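Local coordinates for protein Bd0816 (Bdellovibrio bacteriovorus HD100, PDB 5CER) that probably acts as a serine-type D-Ala-D-Ala carboxypeptidase of the peptidase S13 family, cleaving the terminal D-alanine from cell-wall peptides, at residues N101-L113 / Q133-F145. The protein carries 2 engineered substitutions. Sequence-based numbering, arbitrary orientation.
Sequences NLTFDENFLLDWL and QAEAVIKNLKESF
Val137 of helix 130-145 lays its CG1 over one face of the Phe104 ring, 3.5 Å from the centroid, in a CH-pi contact. The ring owes this position to a chi1 of 66°, with CG between the backbone N and the carbonyl carbon. Ile138 CG1 meets the same ring at its edge, and Leu141 CD1 reaches Phe104 CD2 obliquely. Leu141 forks between two groups of partners: CD1 touches Phe104 and Leu102 CD2, while CD2 packs 3.5 Å from Leu110 CD2 and lies near the edge of the Phe108 ring. Val71 of strand 67-72 also touches Phe104 and Phe108. The helix itself lies on the mixed sheet, Ala134 touching Phe181 and Leu141 touching Ile179 of its outermost strand 175-181, beside the exit of strand 98-104.

A second CH-pi contact closes the other end. Ser144 CB sits over the five-membered ring of Trp112, 3.4 Å from its centroid, and the backbone N of Phe145 lies over the same indole face.

Two side-chain amides tie the helix to the backbone that follows the strand, which begins with a type I turn from Asp105 to Phe108. Gln133, its CG anti to the backbone N (chi1 -173°) and the chain extended beyond it, donates through NE2 to Glu106 O (2.9 Å), the acceptor in its amide plane, while Leu109 CD2 rests against the amide carbon. Asn140 OD1 accepts from Trp112 N at 2.9 Å and 163°, the donor standing above the carbonyl plane. Its ND2 bonds to Ala136 O one turn back, which fixes the amide's rotation.

The helix therefore grips the chain leaving strand 98-104 by side-chain amide hydrogen bonds to Glu106 O and Trp112 N, with apolar side chains packed between them.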
loop_
_atom_site.group_PDB
_atom_site.type_symbol
_atom_site.label_atom_id
_atom_site.label_comp_id
_atom_site.label_asym_id
_atom_site.label_seq_id
_atom_site.Cartn_x
_atom_site.Cartn_y
_atom_site.Cartn_z
ATOM N N ASN A 101 -37.161 7.465 -5.270
ATOM C CA ASN A 101 -36.316 8.538 -5.779
ATOM C C ASN A 101 -35.119 8.709 -4.866
ATOM O O ASN A 101 -35.255 9.097 -3.699
ATOM C CB ASN A 101 -37.057 9.875 -5.806
ATOM C CG ASN A 101 -38.165 9.936 -6.817
ATOM O OD1 ASN A 101 -39.147 10.672 -6.620
ATOM N ND2 ASN A 101 -38.071 9.150 -7.848
ATOM N N LEU A 102 -33.949 8.411 -5.422
ATOM C CA LEU A 102 -32.707 8.579 -4.737
ATOM C C LEU A 102 -32.049 9.829 -5.346
ATOM O O LEU A 102 -31.610 9.821 -6.487
ATOM C CB LEU A 102 -31.853 7.319 -4.894
ATOM C CG LEU A 102 -30.716 7.064 -3.889
ATOM C CD1 LEU A 102 -30.217 5.629 -3.669
ATOM C CD2 LEU A 102 -29.613 7.880 -4.431
ATOM N N THR A 103 -31.971 10.888 -4.565
ATOM C CA THR A 103 -31.189 12.054 -4.928
ATOM C C THR A 103 -29.958 12.156 -4.042
ATOM O O THR A 103 -29.871 11.490 -3.003
ATOM C CB THR A 103 -32.044 13.337 -4.829
ATOM O OG1 THR A 103 -32.381 13.618 -3.462
ATOM C CG2 THR A 103 -33.317 13.187 -5.616
ATOM N N PHE A 104 -28.977 12.948 -4.477
ATOM C CA PHE A 104 -27.742 13.170 -3.712
ATOM C C PHE A 104 -27.193 14.539 -4.056
ATOM O O PHE A 104 -27.372 15.030 -5.190
ATOM C CB PHE A 104 -26.702 12.068 -4.005
ATOM C CG PHE A 104 -26.191 12.083 -5.426
ATOM C CD1 PHE A 104 -25.101 12.870 -5.783
ATOM C CD2 PHE A 104 -26.864 11.390 -6.422
ATOM C CE1 PHE A 104 -24.654 12.935 -7.082
ATOM C CE2 PHE A 104 -26.418 11.456 -7.738
ATOM C CZ PHE A 104 -25.295 12.230 -8.063
ATOM N N ASP A 105 -26.503 15.147 -3.092
ATOM C CA ASP A 105 -25.957 16.501 -3.241
ATOM C C ASP A 105 -24.455 16.501 -3.654
ATOM O O ASP A 105 -23.819 15.445 -3.855
ATOM C CB ASP A 105 -26.266 17.350 -1.981
ATOM C CG ASP A 105 -25.341 17.072 -0.798
ATOM O OD1 ASP A 105 -24.305 16.395 -0.953
ATOM O OD2 ASP A 105 -25.637 17.594 0.302
ATOM N N GLU A 106 -23.878 17.695 -3.756
ATOM C CA GLU A 106 -22.496 17.874 -4.275
ATOM C C GLU A 106 -21.378 17.323 -3.429
ATOM O O GLU A 106 -20.242 17.247 -3.875
ATOM C CB GLU A 106 -22.211 19.365 -4.559
ATOM C CG GLU A 106 -22.321 20.324 -3.376
ATOM C CD GLU A 106 -23.688 20.963 -3.225
ATOM O OE1 GLU A 106 -24.713 20.332 -3.605
ATOM O OE2 GLU A 106 -23.736 22.115 -2.728
ATOM N N ASN A 107 -21.717 16.930 -2.222
ATOM C CA ASN A 107 -20.762 16.378 -1.297
ATOM C C ASN A 107 -20.763 14.853 -1.225
ATOM O O ASN A 107 -19.980 14.282 -0.437
ATOM C CB ASN A 107 -20.977 17.033 0.087
ATOM C CG ASN A 107 -20.627 18.509 0.072
ATOM O OD1 ASN A 107 -19.642 18.961 -0.533
ATOM N ND2 ASN A 107 -21.469 19.271 0.675
ATOM N N PHE A 108 -21.671 14.183 -1.942
ATOM C CA PHE A 108 -21.717 12.728 -1.856
ATOM C C PHE A 108 -20.730 12.146 -2.873
ATOM O O PHE A 108 -20.959 12.248 -4.093
ATOM C CB PHE A 108 -23.145 12.182 -2.031
ATOM C CG PHE A 108 -23.217 10.677 -1.940
ATOM C CD1 PHE A 108 -22.728 10.015 -0.832
ATOM C CD2 PHE A 108 -23.768 9.928 -2.955
ATOM C CE1 PHE A 108 -22.764 8.637 -0.751
ATOM C CE2 PHE A 108 -23.817 8.540 -2.865
ATOM C CZ PHE A 108 -23.299 7.893 -1.774
ATOM N N LEU A 109 -19.630 11.592 -2.376
ATOM C CA LEU A 109 -18.669 10.919 -3.231
ATOM C C LEU A 109 -18.936 9.411 -3.125
ATOM O O LEU A 109 -19.096 8.900 -2.042
ATOM C CB LEU A 109 -17.258 11.270 -2.828
ATOM C CG LEU A 109 -16.905 12.783 -2.998
ATOM C CD1 LEU A 109 -15.512 13.211 -2.512
ATOM C CD2 LEU A 109 -17.085 13.317 -4.418
ATOM N N LEU A 110 -19.008 8.748 -4.268
ATOM C CA LEU A 110 -19.150 7.317 -4.332
ATOM C C LEU A 110 -18.304 6.817 -5.508
ATOM O O LEU A 110 -18.572 7.178 -6.679
ATOM C CB LEU A 110 -20.605 6.907 -4.509
ATOM C CG LEU A 110 -20.910 5.399 -4.538
ATOM C CD1 LEU A 110 -20.701 4.739 -3.192
ATOM C CD2 LEU A 110 -22.321 5.151 -5.043
ATOM N N ASP A 111 -17.245 6.078 -5.167
ATOM C CA ASP A 111 -16.477 5.318 -6.158
ATOM C C ASP A 111 -16.395 3.889 -5.658
ATOM O O ASP A 111 -15.808 3.623 -4.605
ATOM C CB ASP A 111 -15.103 5.897 -6.364
ATOM C CG ASP A 111 -14.386 5.249 -7.502
ATOM O OD1 ASP A 111 -14.317 4.008 -7.551
ATOM O OD2 ASP A 111 -13.859 5.973 -8.358
ATOM N N TRP A 112 -17.101 3.013 -6.367
ATOM C CA TRP A 112 -17.331 1.622 -5.946
ATOM C C TRP A 112 -16.024 0.926 -5.565
ATOM O O TRP A 112 -15.979 0.247 -4.556
ATOM C CB TRP A 112 -18.030 0.810 -7.072
ATOM C CG TRP A 112 -18.686 -0.454 -6.584
ATOM C CD1 TRP A 112 -18.337 -1.744 -6.877
ATOM C CD2 TRP A 112 -19.781 -0.528 -5.658
ATOM N NE1 TRP A 112 -19.176 -2.606 -6.221
ATOM C CE2 TRP A 112 -20.065 -1.878 -5.464
ATOM C CE3 TRP A 112 -20.556 0.433 -4.992
ATOM C CZ2 TRP A 112 -21.103 -2.297 -4.640
ATOM C CZ3 TRP A 112 -21.587 0.011 -4.192
ATOM C CH2 TRP A 112 -21.860 -1.339 -4.035
ATOM N N LEU A 113 -14.972 1.187 -6.340
ATOM C CA LEU A 113 -13.696 0.547 -6.146
ATOM C C LEU A 113 -12.687 1.394 -5.335
ATOM O O LEU A 113 -11.496 1.126 -5.402
ATOM C CB LEU A 113 -13.108 0.163 -7.498
ATOM C CG LEU A 113 -14.043 -0.665 -8.433
ATOM C CD1 LEU A 113 -13.411 -0.872 -9.786
ATOM C CD2 LEU A 113 -14.376 -2.003 -7.796
ATOM N N GLN A 133 -18.849 15.158 -11.836
ATOM C CA GLN A 133 -18.899 14.420 -10.595
ATOM C C GLN A 133 -20.248 13.719 -10.415
ATOM O O GLN A 133 -20.313 12.526 -10.099
ATOM C CB GLN A 133 -18.641 15.356 -9.404
ATOM C CG GLN A 133 -18.502 14.613 -8.070
ATOM C CD GLN A 133 -18.403 15.537 -6.878
ATOM O OE1 GLN A 133 -17.420 16.227 -6.732
ATOM N NE2 GLN A 133 -19.436 15.591 -6.062
ATOM N N ALA A 134 -21.315 14.487 -10.604
ATOM C CA ALA A 134 -22.679 13.954 -10.534
ATOM C C ALA A 134 -22.862 12.751 -11.456
ATOM O O ALA A 134 -23.351 11.701 -11.030
ATOM C CB ALA A 134 -23.688 15.041 -10.854
ATOM N N GLU A 135 -22.430 12.879 -12.714
ATOM C CA GLU A 135 -22.633 11.788 -13.703
ATOM C C GLU A 135 -21.879 10.530 -13.272
ATOM O O GLU A 135 -22.375 9.418 -13.508
ATOM C CB GLU A 135 -22.189 12.157 -15.165
ATOM C CG GLU A 135 -22.888 13.393 -15.844
ATOM C CD GLU A 135 -24.413 13.277 -15.828
ATOM O OE1 GLU A 135 -24.957 12.496 -16.640
ATOM O OE2 GLU A 135 -25.101 13.982 -15.042
ATOM N N ALA A 136 -20.688 10.701 -12.685
ATOM C CA ALA A 136 -19.915 9.539 -12.221
ATOM C C ALA A 136 -20.555 8.914 -10.985
ATOM O O ALA A 136 -20.575 7.694 -10.868
ATOM C CB ALA A 136 -18.469 9.915 -11.979
ATOM N N VAL A 137 -21.126 9.728 -10.100
ATOM C CA VAL A 137 -21.829 9.206 -8.934
ATOM C C VAL A 137 -23.104 8.449 -9.367
ATOM O O VAL A 137 -23.386 7.334 -8.895
ATOM C CB VAL A 137 -22.187 10.334 -7.949
ATOM C CG1 VAL A 137 -23.117 9.822 -6.856
ATOM C CG2 VAL A 137 -20.940 10.913 -7.332
ATOM N N ILE A 138 -23.843 9.037 -10.309
ATOM C CA ILE A 138 -24.938 8.331 -10.963
ATOM C C ILE A 138 -24.489 6.980 -11.489
ATOM O O ILE A 138 -25.125 5.975 -11.171
ATOM C CB ILE A 138 -25.584 9.190 -12.078
ATOM C CG1 ILE A 138 -26.318 10.308 -11.320
ATOM C CG2 ILE A 138 -26.518 8.351 -12.977
ATOM C CD1 ILE A 138 -27.039 11.408 -12.007
ATOM N N LYS A 139 -23.441 6.959 -12.319
ATOM C CA LYS A 139 -22.929 5.694 -12.865
ATOM C C LYS A 139 -22.731 4.583 -11.803
ATOM O O LYS A 139 -23.174 3.463 -12.016
ATOM C CB LYS A 139 -21.612 5.863 -13.616
ATOM C CG LYS A 139 -21.786 6.394 -15.014
ATOM C CD LYS A 139 -23.203 6.969 -15.530
ATOM C CE LYS A 139 -23.905 6.158 -16.622
ATOM N NZ LYS A 139 -25.015 5.293 -16.122
ATOM N N ASN A 140 -22.058 4.924 -10.703
ATOM C CA ASN A 140 -21.841 4.012 -9.571
ATOM C C ASN A 140 -23.092 3.566 -8.860
ATOM O O ASN A 140 -23.265 2.362 -8.624
ATOM C CB ASN A 140 -20.929 4.649 -8.520
ATOM C CG ASN A 140 -19.492 4.648 -8.939
ATOM O OD1 ASN A 140 -18.756 3.703 -8.665
ATOM N ND2 ASN A 140 -19.090 5.675 -9.655
ATOM N N LEU A 141 -23.950 4.527 -8.515
ATOM C CA LEU A 141 -25.260 4.219 -7.965
ATOM C C LEU A 141 -26.063 3.257 -8.864
ATOM O O LEU A 141 -26.649 2.272 -8.401
ATOM C CB LEU A 141 -26.076 5.496 -7.694
ATOM C CG LEU A 141 -25.622 6.354 -6.513
ATOM C CD1 LEU A 141 -26.314 7.719 -6.498
ATOM C CD2 LEU A 141 -25.828 5.634 -5.195
ATOM N N LYS A 142 -26.076 3.558 -10.141
ATOM C CA LYS A 142 -26.888 2.827 -11.092
ATOM C C LYS A 142 -26.346 1.438 -11.365
ATOM O O LYS A 142 -27.103 0.466 -11.358
ATOM C CB LYS A 142 -26.966 3.623 -12.390
ATOM C CG LYS A 142 -28.293 3.584 -13.056
ATOM C CD LYS A 142 -28.195 4.074 -14.492
ATOM C CE LYS A 142 -28.918 5.406 -14.603
ATOM N NZ LYS A 142 -30.368 5.189 -14.877
ATOM N N GLU A 143 -25.041 1.346 -11.602
ATOM C CA GLU A 143 -24.415 0.109 -12.012
ATOM C C GLU A 143 -24.016 -0.811 -10.872
ATOM O O GLU A 143 -23.931 -2.025 -11.085
ATOM C CB GLU A 143 -23.185 0.403 -12.903
ATOM C CG GLU A 143 -23.584 1.027 -14.234
ATOM C CD GLU A 143 -22.415 1.392 -15.156
ATOM O OE1 GLU A 143 -21.233 1.331 -14.749
ATOM O OE2 GLU A 143 -22.710 1.737 -16.316
ATOM N N SER A 144 -23.704 -0.249 -9.698
ATOM C CA SER A 144 -23.110 -1.047 -8.588
ATOM C C SER A 144 -23.950 -1.072 -7.330
ATOM O O SER A 144 -24.284 -2.160 -6.859
ATOM C CB SER A 144 -21.706 -0.554 -8.253
ATOM O OG SER A 144 -20.865 -0.532 -9.400
ATOM N N PHE A 145 -24.304 0.116 -6.800
ATOM C CA PHE A 145 -25.167 0.227 -5.606
ATOM C C PHE A 145 -26.559 -0.440 -5.789
ATOM O O PHE A 145 -27.067 -1.046 -4.845
ATOM C CB PHE A 145 -25.360 1.687 -5.187
ATOM C CG PHE A 145 -26.063 1.854 -3.862
ATOM C CD1 PHE A 145 -27.445 1.805 -3.762
ATOM C CD2 PHE A 145 -25.324 2.029 -2.704
ATOM C CE1 PHE A 145 -28.069 1.963 -2.536
ATOM C CE2 PHE A 145 -25.942 2.153 -1.464
ATOM C CZ PHE A 145 -27.299 2.141 -1.382
#